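Local atomic coordinates of oxygen-independent coproporphyrinogen III oxidase (Escherichia coli, PDB entry 1OLT), a protein that catalyses the anaerobic oxidative decarboxylation of the propionates on rings A and B of coproporphyrinogen III to vinyl groups, using a [4Fe-4S] cluster and S-adenosylmethionine. Residues Q172-E177 and Q186-I191; D154-L159 and F192-H197; L210-P215 and Q264-I269. All coordinates share one frame; numbering follows the deposited sequence. Where two conformers were deposited one is given.

Interaction 1. Residues Q172-E177 and Q186-I191. With SAM (S-adenosylmethionine), chain C.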
loop_
_atom_site.group_PDB
_atom_site.type_symbol
_atom_site.label_atom_id
_atom_site.label_comp_id
_atom_site.label_asym_id
_atom_site.label_seq_id
_atom_site.Cartn_x
_atom_site.Cartn_y
_atom_site.Cartn_z
ATOM N N GLN A 172 9.566 -11.955 1.053
ATOM C CA GLN A 172 10.769 -11.224 0.749
ATOM C C GLN A 172 11.694 -11.969 -0.192
ATOM O O GLN A 172 11.945 -11.483 -1.316
ATOM C CB GLN A 172 11.493 -10.694 2.008
ATOM C CG GLN A 172 10.573 -10.387 3.190
ATOM C CD GLN A 172 9.421 -9.468 2.910
ATOM O OE1 GLN A 172 8.631 -9.213 3.803
ATOM N NE2 GLN A 172 9.327 -8.952 1.725
ATOM N N ASP A 173 12.192 -13.118 0.229
ATOM C CA ASP A 173 12.968 -14.015 -0.624
ATOM C C ASP A 173 12.974 -15.390 0.057
ATOM O O ASP A 173 12.954 -15.445 1.315
ATOM C CB ASP A 173 14.390 -13.465 -0.740
ATOM C CG ASP A 173 15.177 -14.046 -1.926
ATOM O OD1 ASP A 173 14.810 -15.121 -2.447
ATOM O OD2 ASP A 173 16.205 -13.483 -2.395
ATOM N N PHE A 174 12.989 -16.459 -0.742
ATOM C CA PHE A 174 13.225 -17.817 -0.278
ATOM C C PHE A 174 14.703 -18.204 -0.134
ATOM O O PHE A 174 15.041 -19.195 0.546
ATOM C CB PHE A 174 12.605 -18.848 -1.264
ATOM C CG PHE A 174 11.135 -18.982 -1.123
ATOM C CD1 PHE A 174 10.588 -19.283 0.099
ATOM C CD2 PHE A 174 10.286 -18.785 -2.212
ATOM C CE1 PHE A 174 9.164 -19.436 0.262
ATOM C CE2 PHE A 174 8.841 -18.909 -2.058
ATOM C CZ PHE A 174 8.298 -19.237 -0.827
ATOM N N ASN A 175 15.581 -17.431 -0.739
ATOM C CA ASN A 175 17.018 -17.690 -0.671
ATOM C C ASN A 175 17.550 -17.608 0.773
ATOM O O ASN A 175 17.369 -16.590 1.488
ATOM C CB ASN A 175 17.735 -16.677 -1.562
ATOM C CG ASN A 175 19.229 -16.928 -1.644
ATOM O OD1 ASN A 175 19.972 -16.769 -0.634
ATOM N ND2 ASN A 175 19.678 -17.400 -2.819
ATOM N N LYS A 176 18.158 -18.689 1.224
ATOM C CA LYS A 176 18.580 -18.823 2.603
ATOM C C LYS A 176 19.730 -17.874 3.026
ATOM O O LYS A 176 19.754 -17.410 4.124
ATOM C CB LYS A 176 18.996 -20.311 2.882
ATOM C CG LYS A 176 17.802 -21.324 2.617
ATOM C CD LYS A 176 16.495 -20.915 3.423
ATOM C CE LYS A 176 16.546 -21.145 4.901
ATOM N NZ LYS A 176 15.245 -20.783 5.478
ATOM N N GLU A 177 20.683 -17.627 2.147
ATOM C CA GLU A 177 21.758 -16.654 2.425
ATOM C C GLU A 177 21.184 -15.252 2.567
ATOM O O GLU A 177 21.531 -14.531 3.470
ATOM C CB GLU A 177 22.827 -16.706 1.326
ATOM C CG GLU A 177 23.875 -15.654 1.494
ATOM C CD GLU A 177 24.971 -15.721 0.422
ATOM O OE1 GLU A 177 24.709 -16.028 -0.746
ATOM O OE2 GLU A 177 26.105 -15.406 0.769
ATOM N N GLN A 186 13.204 -18.116 7.730
ATOM C CA GLN A 186 11.843 -18.616 7.714
ATOM C C GLN A 186 11.790 -19.992 7.045
ATOM O O GLN A 186 12.697 -20.426 6.215
ATOM C CB GLN A 186 10.868 -17.543 7.069
ATOM C CG GLN A 186 11.203 -17.175 5.850
ATOM C CD GLN A 186 10.548 -15.875 5.309
ATOM O OE1 GLN A 186 9.731 -15.194 5.945
ATOM N NE2 GLN A 186 10.891 -15.605 4.062
ATOM N N ASP A 187 10.788 -20.742 7.458
ATOM C CA ASP A 187 10.716 -22.133 7.036
ATOM C C ASP A 187 9.869 -22.211 5.758
ATOM O O ASP A 187 8.713 -21.926 5.798
ATOM C CB ASP A 187 10.090 -22.943 8.170
ATOM C CG ASP A 187 10.084 -24.408 7.893
ATOM O OD1 ASP A 187 9.621 -24.872 6.813
ATOM O OD2 ASP A 187 10.516 -25.187 8.721
ATOM N N GLU A 188 10.484 -22.608 4.640
ATOM C CA GLU A 188 9.828 -22.615 3.331
ATOM C C GLU A 188 8.625 -23.574 3.348
ATOM O O GLU A 188 7.559 -23.267 2.787
ATOM C CB GLU A 188 10.802 -23.072 2.264
ATOM C CG GLU A 188 10.211 -23.118 0.871
ATOM C CD GLU A 188 11.255 -23.500 -0.187
ATOM O OE1 GLU A 188 12.293 -22.839 -0.304
ATOM O OE2 GLU A 188 11.065 -24.486 -0.820
ATOM N N GLU A 189 8.768 -24.715 3.991
ATOM C CA GLU A 189 7.654 -25.674 4.062
ATOM C C GLU A 189 6.500 -25.110 4.794
ATOM O O GLU A 189 5.335 -25.321 4.422
ATOM C CB GLU A 189 8.075 -27.011 4.686
ATOM C CG GLU A 189 9.026 -27.774 3.816
ATOM C CD GLU A 189 8.359 -28.335 2.575
ATOM O OE1 GLU A 189 7.134 -28.651 2.630
ATOM O OE2 GLU A 189 9.064 -28.450 1.525
ATOM N N PHE A 190 6.779 -24.338 5.832
ATOM C CA PHE A 190 5.704 -23.717 6.568
ATOM C C PHE A 190 5.017 -22.596 5.759
ATOM O O PHE A 190 3.791 -22.403 5.861
ATOM C CB PHE A 190 6.189 -23.194 7.911
ATOM C CG PHE A 190 5.076 -22.663 8.760
ATOM C CD1 PHE A 190 4.194 -23.533 9.374
ATOM C CD2 PHE A 190 4.877 -21.320 8.880
ATOM C CE1 PHE A 190 3.157 -23.052 10.141
ATOM C CE2 PHE A 190 3.825 -20.840 9.628
ATOM C CZ PHE A 190 2.973 -21.742 10.259
ATOM N N ILE A 191 5.784 -21.834 4.995
ATOM C CA ILE A 191 5.166 -20.853 4.111
ATOM C C ILE A 191 4.180 -21.493 3.157
ATOM O O ILE A 191 3.054 -20.976 2.978
ATOM C CB ILE A 191 6.199 -19.991 3.415
ATOM C CG1 ILE A 191 6.859 -19.071 4.438
ATOM C CG2 ILE A 191 5.577 -19.139 2.327
ATOM C CD1 ILE A 191 8.151 -18.403 3.911
HETATM N N SAM C . 4.983 -7.710 9.046
HETATM C CA SAM C . 4.575 -8.669 8.029
HETATM C C SAM C . 5.742 -9.366 7.318
HETATM O O SAM C . 6.904 -8.829 7.360
HETATM O OXT SAM C . 5.467 -10.437 6.818
HETATM C CB SAM C . 3.766 -7.871 6.988
HETATM C CG SAM C . 4.433 -7.166 5.838
HETATM S SD SAM C . 5.373 -5.718 6.247
HETATM C CE SAM C . 4.239 -4.674 7.172
HETATM C "C5'" SAM C . 5.160 -4.699 4.687
HETATM C "C4'" SAM C . 6.120 -4.945 3.469
HETATM O "O4'" SAM C . 6.993 -3.857 3.191
HETATM C "C3'" SAM C . 7.080 -6.092 3.677
HETATM O "O3'" SAM C . 6.467 -7.383 3.590
HETATM C "C2'" SAM C . 8.192 -5.811 2.657
HETATM O "O2'" SAM C . 7.952 -6.509 1.435
HETATM C "C1'" SAM C . 8.063 -4.329 2.401
HETATM N N9 SAM C . 9.240 -3.567 2.766
HETATM C C8 SAM C . 9.599 -3.257 4.052
HETATM N N7 SAM C . 10.709 -2.525 4.027
HETATM C C5 SAM C . 11.054 -2.344 2.712
HETATM C C6 SAM C . 12.111 -1.661 2.085
HETATM N N6 SAM C . 13.042 -0.988 2.759
HETATM N N1 SAM C . 12.165 -1.683 0.719
HETATM C C2 SAM C . 11.198 -2.377 -0.016
HETATM N N3 SAM C . 10.173 -3.028 0.582
HETATM C C4 SAM C . 10.121 -3.014 1.930
HETATM O O HOH W 1 13.580 -21.244 1.519
HETATM O O HOH W 2 13.494 -23.116 4.655
#
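Phe-174 reaches from 172-177 onto the first turn of the helix that begins at Glu-188. Its CE1 lies 3.9 Å from Glu-188 CG and equally close to Ile-191 CD1. The ring meets both obliquely. Glu-188 and Phe-174 cross at about a right angle, with the carboxylate plane turned 65° from the ring. CG of Glu-188 is anti to its own N (chi1 180°) and the chain beyond is extended, which carries the carboxylate past the ring, OE1 ending near Phe-174 CB and CG. There water 1 donates to both Phe-174 O and Glu-188 OE1, at 2.7 Å from OE1. This water ties the acid to the turn.

Lys-176 is exposed; its chain bends at chi2 and chi3 and brings NZ back toward the second segment. Water 2 accepts from both Lys-176 NZ and Glu-188 N, so it bridges the ammonium to the helix start. Lys-176 also forms a salt bridge with Glu-185. Asp-187 is the N-cap of this helix, its OD1 accepting from Phe-190 N at 3.1 Å. Asp-173 OD1 takes Asn-175 N at 3.0 Å, an Asx turn, and also bonds Thr-225.

At the other end of the segment, Gln-172 holds the ribose of S-adenosylmethionine. Its NE2 donates to O2' over 2.8 Å, and its OE1 lies 2.8 Å from O3'. Gln-186 NE2 bonds Val-171 O, and its OE1 accepts from Arg-184, another residue of this S-adenosylmethionine site.

The contact sits at the C-terminal end of strand 166-172 in the radical SAM core, where the strand passes into helix 176-182. Helix 188-200 follows and covers the strand through Ile-191, on Met-169 and Val-171. Helix 219-232 packs on Phe-174 through Val-229 and Leu-232.

Interaction 2. Residues D154-L159 and F192-H197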
loop_
_atom_site.group_PDB
_atom_site.type_symbol
_atom_site.label_atom_id
_atom_site.label_comp_id
_atom_site.label_asym_id
_atom_site.label_seq_id
_atom_site.Cartn_x
_atom_site.Cartn_y
_atom_site.Cartn_z
ATOM N N ASP A 154 -3.794 -22.641 12.702
ATOM C CA ASP A 154 -5.167 -22.377 13.137
ATOM C C ASP A 154 -5.489 -20.944 13.398
ATOM O O ASP A 154 -6.628 -20.616 13.571
ATOM C CB ASP A 154 -5.618 -23.308 14.263
ATOM C CG ASP A 154 -5.034 -22.939 15.597
ATOM O OD1 ASP A 154 -4.341 -21.901 15.770
ATOM O OD2 ASP A 154 -5.233 -23.663 16.568
ATOM N N VAL A 155 -4.501 -20.049 13.424
ATOM C CA VAL A 155 -4.781 -18.614 13.455
ATOM C C VAL A 155 -5.552 -18.182 12.180
ATOM O O VAL A 155 -6.389 -17.269 12.226
ATOM C CB VAL A 155 -3.496 -17.747 13.692
ATOM C CG1 VAL A 155 -3.743 -16.240 13.527
ATOM C CG2 VAL A 155 -2.862 -18.041 15.060
ATOM N N LEU A 156 -5.269 -18.821 11.036
ATOM C CA LEU A 156 -6.017 -18.533 9.811
ATOM C C LEU A 156 -7.484 -18.917 9.943
ATOM O O LEU A 156 -8.350 -18.149 9.518
ATOM C CB LEU A 156 -5.393 -19.232 8.602
ATOM C CG LEU A 156 -3.941 -18.827 8.298
ATOM C CD1 LEU A 156 -3.505 -19.558 7.040
ATOM C CD2 LEU A 156 -3.664 -17.359 8.240
ATOM N N ASP A 157 -7.788 -20.076 10.539
ATOM C CA ASP A 157 -9.187 -20.440 10.801
ATOM C C ASP A 157 -9.860 -19.382 11.708
ATOM O O ASP A 157 -10.981 -19.006 11.489
ATOM C CB ASP A 157 -9.324 -21.811 11.419
ATOM C CG ASP A 157 -8.639 -22.897 10.551
ATOM O OD1 ASP A 157 -7.409 -23.073 10.596
ATOM O OD2 ASP A 157 -9.278 -23.558 9.783
ATOM N N HIS A 158 -9.149 -18.906 12.693
ATOM C CA HIS A 158 -9.692 -17.903 13.596
ATOM C C HIS A 158 -9.948 -16.589 12.869
ATOM O O HIS A 158 -10.989 -15.971 13.070
ATOM C CB HIS A 158 -8.743 -17.633 14.701
ATOM C CG HIS A 158 -9.306 -16.746 15.776
ATOM N ND1 HIS A 158 -10.240 -17.187 16.674
ATOM C CD2 HIS A 158 -9.057 -15.456 16.094
ATOM C CE1 HIS A 158 -10.551 -16.216 17.517
ATOM N NE2 HIS A 158 -9.834 -15.146 17.190
ATOM N N LEU A 159 -9.020 -16.151 12.007
ATOM C CA LEU A 159 -9.239 -14.947 11.204
ATOM C C LEU A 159 -10.477 -15.085 10.314
ATOM O O LEU A 159 -11.288 -14.166 10.168
ATOM C CB LEU A 159 -8.010 -14.613 10.327
ATOM C CG LEU A 159 -6.776 -14.277 11.169
ATOM C CD1 LEU A 159 -5.539 -14.324 10.338
ATOM C CD2 LEU A 159 -6.976 -12.905 11.782
ATOM N N PHE A 192 4.580 -22.589 2.527
ATOM C CA PHE A 192 3.687 -23.335 1.628
ATOM C C PHE A 192 2.471 -23.869 2.393
ATOM O O PHE A 192 1.333 -23.775 1.906
ATOM C CB PHE A 192 4.415 -24.508 0.987
ATOM C CG PHE A 192 5.111 -24.136 -0.284
ATOM C CD1 PHE A 192 6.256 -23.340 -0.239
ATOM C CD2 PHE A 192 4.640 -24.582 -1.515
ATOM C CE1 PHE A 192 6.917 -22.940 -1.392
ATOM C CE2 PHE A 192 5.286 -24.195 -2.680
ATOM C CZ PHE A 192 6.423 -23.344 -2.632
ATOM N N ALA A 193 2.699 -24.418 3.596
ATOM C CA ALA A 193 1.570 -24.920 4.376
ATOM C C ALA A 193 0.562 -23.812 4.710
ATOM O O ALA A 193 -0.640 -23.987 4.635
ATOM C CB ALA A 193 2.060 -25.595 5.688
ATOM N N LEU A 194 1.072 -22.675 5.091
ATOM C CA LEU A 194 0.248 -21.590 5.510
ATOM C C LEU A 194 -0.588 -21.064 4.356
ATOM O O LEU A 194 -1.799 -20.891 4.492
ATOM C CB LEU A 194 1.127 -20.478 6.058
ATOM C CG LEU A 194 0.510 -19.374 6.890
ATOM C CD1 LEU A 194 -0.106 -19.881 8.155
ATOM C CD2 LEU A 194 1.608 -18.319 7.217
ATOM N N LEU A 195 0.045 -20.827 3.206
ATOM C CA LEU A 195 -0.706 -20.282 2.057
ATOM C C LEU A 195 -1.693 -21.279 1.495
ATOM O O LEU A 195 -2.835 -20.916 1.165
ATOM C CB LEU A 195 0.261 -19.718 1.000
ATOM C CG LEU A 195 -0.388 -18.983 -0.165
ATOM C CD1 LEU A 195 0.556 -17.829 -0.640
ATOM C CD2 LEU A 195 -0.710 -19.952 -1.383
ATOM N N ASN A 196 -1.309 -22.531 1.402
ATOM C CA ASN A 196 -2.240 -23.537 0.950
ATOM C C ASN A 196 -3.438 -23.787 1.935
ATOM O O ASN A 196 -4.546 -24.022 1.513
ATOM C CB ASN A 196 -1.474 -24.800 0.560
ATOM C CG ASN A 196 -0.715 -24.619 -0.800
ATOM O OD1 ASN A 196 0.515 -24.701 -0.864
ATOM N ND2 ASN A 196 -1.482 -24.317 -1.876
ATOM N N HIS A 197 -3.213 -23.661 3.231
ATOM C CA HIS A 197 -4.273 -23.718 4.200
ATOM C C HIS A 197 -5.224 -22.481 4.037
ATOM O O HIS A 197 -6.466 -22.622 4.139
ATOM C CB HIS A 197 -3.703 -23.799 5.658
ATOM C CG HIS A 197 -4.747 -24.007 6.706
ATOM N ND1 HIS A 197 -5.712 -24.994 6.611
ATOM C CD2 HIS A 197 -4.992 -23.355 7.857
ATOM C CE1 HIS A 197 -6.496 -24.938 7.672
ATOM N NE2 HIS A 197 -6.080 -23.941 8.433
#
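His-197 NE2 donates to Asp-157 OD1 at 2.7 Å, a nearly straight bond with an angle of 170° at the hydrogen. This His-carboxylate pair links two neighbouring helices, 154-161 and 188-200, on the outside of the parallel-stranded radical SAM core. The two segments run in the same general direction, their axes 26° apart and 10.2 Å from each other at closest approach. Leu-156, Leu-194, Asp-157 and His-197 meet between the two helices.

The oxygen lies at the ring edge, in the imidazole plane. The NE2 donor reaches OD1 on its syn side, 24° out of the carboxylate plane. Ring and carboxylate are twisted against each other. His-197 CG is anti to its backbone N, which swings the ring across to the other helix. If the imidazole were protonated, the nearby acid would be expected to stabilise its charge. Both residues are partly exposed. Ile-201 packs on Asp-157.

Beneath this polar pair the contact is apolar and buried. Leu-156 and Leu-194 cross at about a right angle. Leu-156 also rests on Leu-167, and Leu-194 on Met-169, both from strand 166-172, so the leucines fill the layer between helices and sheet. Leu-156 CD1 is the branch that does most of the touching. It lies 3.6 Å from Leu-194 CD1 and 3.3 Å from Leu-194 O.

Interaction 3. Residues L210-P215 and Q264-I269. With SAM (S-adenosylmethionine), chain C.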
loop_
_atom_site.group_PDB
_atom_site.type_symbol
_atom_site.label_atom_id
_atom_site.label_comp_id
_atom_site.label_asym_id
_atom_site.label_seq_id
_atom_site.Cartn_x
_atom_site.Cartn_y
_atom_site.Cartn_z
ATOM N N LEU A 210 7.502 -9.751 -2.128
ATOM C CA LEU A 210 8.851 -10.056 -2.419
ATOM C C LEU A 210 9.625 -8.730 -2.500
ATOM O O LEU A 210 9.042 -7.677 -2.791
ATOM C CB LEU A 210 9.022 -10.834 -3.713
ATOM C CG LEU A 210 8.322 -12.180 -3.805
ATOM C CD1 LEU A 210 8.384 -12.746 -5.271
ATOM C CD2 LEU A 210 8.971 -13.092 -2.849
ATOM N N ILE A 211 10.922 -8.789 -2.210
ATOM C CA ILE A 211 11.815 -7.636 -2.410
ATOM C C ILE A 211 13.013 -8.015 -3.254
ATOM O O ILE A 211 13.672 -9.050 -3.015
ATOM C CB ILE A 211 12.305 -7.048 -1.086
ATOM C CG1 ILE A 211 11.158 -6.737 -0.138
ATOM C CG2 ILE A 211 13.186 -5.841 -1.324
ATOM C CD1 ILE A 211 11.662 -6.369 1.307
ATOM N N TYR A 212 13.300 -7.178 -4.269
ATOM C CA TYR A 212 14.514 -7.336 -5.100
ATOM C C TYR A 212 15.477 -6.184 -4.801
ATOM O O TYR A 212 15.064 -5.070 -4.503
ATOM C CB TYR A 212 14.200 -7.490 -6.606
ATOM C CG TYR A 212 13.778 -6.240 -7.324
ATOM C CD1 TYR A 212 12.489 -5.829 -7.296
ATOM C CD2 TYR A 212 14.707 -5.472 -8.025
ATOM C CE1 TYR A 212 12.093 -4.705 -7.935
ATOM C CE2 TYR A 212 14.307 -4.320 -8.702
ATOM C CZ TYR A 212 13.007 -3.939 -8.601
ATOM O OH TYR A 212 12.578 -2.817 -9.236
ATOM N N GLY A 213 16.754 -6.468 -4.837
ATOM C CA GLY A 213 17.793 -5.517 -4.387
ATOM C C GLY A 213 18.381 -5.772 -2.988
ATOM O O GLY A 213 19.139 -4.981 -2.468
ATOM N N LEU A 214 17.987 -6.874 -2.366
ATOM C CA LEU A 214 18.511 -7.264 -1.063
ATOM C C LEU A 214 19.924 -7.788 -1.209
ATOM O O LEU A 214 20.300 -8.219 -2.289
ATOM C CB LEU A 214 17.604 -8.331 -0.453
ATOM C CG LEU A 214 16.216 -7.936 -0.029
ATOM C CD1 LEU A 214 15.420 -9.094 0.497
ATOM C CD2 LEU A 214 16.176 -6.798 1.037
ATOM N N PRO A 215 20.713 -7.807 -0.105
ATOM C CA PRO A 215 22.088 -8.270 -0.151
ATOM C C PRO A 215 22.217 -9.654 -0.680
ATOM O O PRO A 215 21.494 -10.550 -0.348
ATOM C CB PRO A 215 22.566 -8.181 1.305
ATOM C CG PRO A 215 21.366 -8.104 2.089
ATOM C CD PRO A 215 20.314 -7.381 1.261
ATOM N N GLN A 264 22.827 -2.646 -12.870
ATOM C CA GLN A 264 22.524 -3.508 -14.013
ATOM C C GLN A 264 21.888 -4.845 -13.494
ATOM O O GLN A 264 20.923 -5.341 -14.093
ATOM C CB GLN A 264 23.771 -3.755 -14.868
ATOM C CG GLN A 264 23.520 -4.429 -16.267
ATOM C CD GLN A 264 22.274 -3.915 -16.940
ATOM O OE1 GLN A 264 21.324 -4.651 -17.161
ATOM N NE2 GLN A 264 22.251 -2.653 -17.199
ATOM N N GLN A 265 22.398 -5.388 -12.383
ATOM C CA GLN A 265 21.821 -6.573 -11.806
ATOM C C GLN A 265 20.332 -6.328 -11.416
ATOM O O GLN A 265 19.462 -7.190 -11.703
ATOM C CB GLN A 265 22.664 -7.134 -10.656
ATOM C CG GLN A 265 23.966 -7.895 -11.058
ATOM C CD GLN A 265 24.793 -8.292 -9.828
ATOM O OE1 GLN A 265 24.901 -7.524 -8.868
ATOM N NE2 GLN A 265 25.321 -9.497 -9.830
ATOM N N LYS A 266 20.024 -5.176 -10.818
ATOM C CA LYS A 266 18.652 -4.912 -10.377
ATOM C C LYS A 266 17.698 -4.758 -11.594
ATOM O O LYS A 266 16.545 -5.157 -11.537
ATOM C CB LYS A 266 18.572 -3.687 -9.450
ATOM C CG LYS A 266 19.365 -3.791 -8.171
ATOM C CD LYS A 266 19.047 -2.587 -7.152
ATOM C CE LYS A 266 17.546 -2.607 -6.616
ATOM N NZ LYS A 266 17.178 -1.724 -5.326
ATOM N N LEU A 267 18.198 -4.176 -12.670
ATOM C CA LEU A 267 17.445 -4.051 -13.900
ATOM C C LEU A 267 17.202 -5.407 -14.524
ATOM O O LEU A 267 16.120 -5.634 -15.040
ATOM C CB LEU A 267 18.145 -3.183 -14.966
ATOM C CG LEU A 267 18.253 -1.690 -14.632
ATOM C CD1 LEU A 267 18.953 -0.934 -15.683
ATOM C CD2 LEU A 267 16.883 -1.098 -14.380
ATOM N N ASP A 268 18.197 -6.277 -14.487
ATOM C CA ASP A 268 18.042 -7.617 -15.051
ATOM C C ASP A 268 17.041 -8.428 -14.163
ATOM O O ASP A 268 16.214 -9.131 -14.694
ATOM C CB ASP A 268 19.347 -8.359 -15.162
ATOM C CG ASP A 268 20.238 -7.804 -16.268
ATOM O OD1 ASP A 268 19.792 -6.977 -17.152
ATOM O OD2 ASP A 268 21.408 -8.176 -16.323
ATOM N N ILE A 269 17.093 -8.257 -12.844
ATOM C CA ILE A 269 16.111 -8.881 -11.934
ATOM C C ILE A 269 14.733 -8.441 -12.287
ATOM O O ILE A 269 13.827 -9.271 -12.415
ATOM C CB ILE A 269 16.412 -8.647 -10.535
ATOM C CG1 ILE A 269 17.665 -9.393 -10.160
ATOM C CG2 ILE A 269 15.180 -9.133 -9.617
ATOM C CD1 ILE A 269 18.242 -8.955 -8.786
HETATM N N SAM C . 4.983 -7.710 9.046
HETATM C CA SAM C . 4.575 -8.669 8.029
HETATM C C SAM C . 5.742 -9.366 7.318
HETATM O O SAM C . 6.904 -8.829 7.360
HETATM O OXT SAM C . 5.467 -10.437 6.818
HETATM C CB SAM C . 3.766 -7.871 6.988
HETATM C CG SAM C . 4.433 -7.166 5.838
HETATM S SD SAM C . 5.373 -5.718 6.247
HETATM C CE SAM C . 4.239 -4.674 7.172
HETATM C "C5'" SAM C . 5.160 -4.699 4.687
HETATM C "C4'" SAM C . 6.120 -4.945 3.469
HETATM O "O4'" SAM C . 6.993 -3.857 3.191
HETATM C "C3'" SAM C . 7.080 -6.092 3.677
HETATM O "O3'" SAM C . 6.467 -7.383 3.590
HETATM C "C2'" SAM C . 8.192 -5.811 2.657
HETATM O "O2'" SAM C . 7.952 -6.509 1.435
HETATM C "C1'" SAM C . 8.063 -4.329 2.401
HETATM N N9 SAM C . 9.240 -3.567 2.766
HETATM C C8 SAM C . 9.599 -3.257 4.052
HETATM N N7 SAM C . 10.709 -2.525 4.027
HETATM C C5 SAM C . 11.054 -2.344 2.712
HETATM C C6 SAM C . 12.111 -1.661 2.085
HETATM N N6 SAM C . 13.042 -0.988 2.759
HETATM N N1 SAM C . 12.165 -1.683 0.719
HETATM C C2 SAM C . 11.198 -2.377 -0.016
HETATM N N3 SAM C . 10.173 -3.028 0.582
HETATM C C4 SAM C . 10.121 -3.014 1.930
HETATM O O HOH W 3 19.628 -2.518 -3.625
#
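This is a buried strand-to-helix packing contact at the C-terminal end of strand 207-212 in the radical SAM core. Helix 263-279 lies against the strand end and the turn that follows, and no direct hydrogen bond joins the two segments. Tyr-212 and Ile-269 carry the apolar part. Their side chains slide past each other in opposite directions, and Ile-269 CG2 comes 3.6 Å from Tyr-212 CB. CG of Tyr-212 sits between the backbone N and the carbonyl carbon (chi1 74°). The ring then runs beside the helix, with CE2 3.7 Å from Lys-266 O.

Lys-266 passes along Gly-213 in the conformer given. A bend at chi3 (65°) brings its CE to 3.7 Å from Gly-213 CA. Gly-213 has a positive phi of 101°. Lys-266 NZ bonds Asn-241 OD1 of the next strand. It also donates to water 3 at 3.1 Å, and this water donates to Gly-213 O at 2.8 Å. The lysine is modelled in two positions, so this water bridge is less certain than the Tyr-212 and Ile-269 packing.

Ile-211, next to Tyr-212, belongs to the S-adenosylmethionine pocket. Its CG1 lies 3.6 Å from ligand O2'. Ile-269 rests on Phe-222 of helix 219-232.

Lacking a direct hydrogen bond, the fit rests on the apolar packing of Tyr-212 and Ile-269. The ammonium links to Gly-213 O by way of water 3.

Interactions 1 and 2 share helix 188-200. The first uses its N-terminal turn and the second the turns that follow. Their centres are about 17 Å apart, and they touch where Phe-174 CZ meets Phe-192 CE1 at 4.0 Å. Interaction 1 also lies about 17 Å, centre to centre, from interaction 3. There the adjacent strands 166-172 and 207-212 meet, with Gln-172 O 3.0 Å from Ile-211 N, a probable hydrogen bond. Both of these contacts touch the same S-adenosylmethionine. Interaction 2 is farther out, its Leu-194 side chain about 9 Å from a bound S-adenosylmethionine between nearest atoms. Interactions 2 and 3 do not touch; their centres are about 30 Å apart.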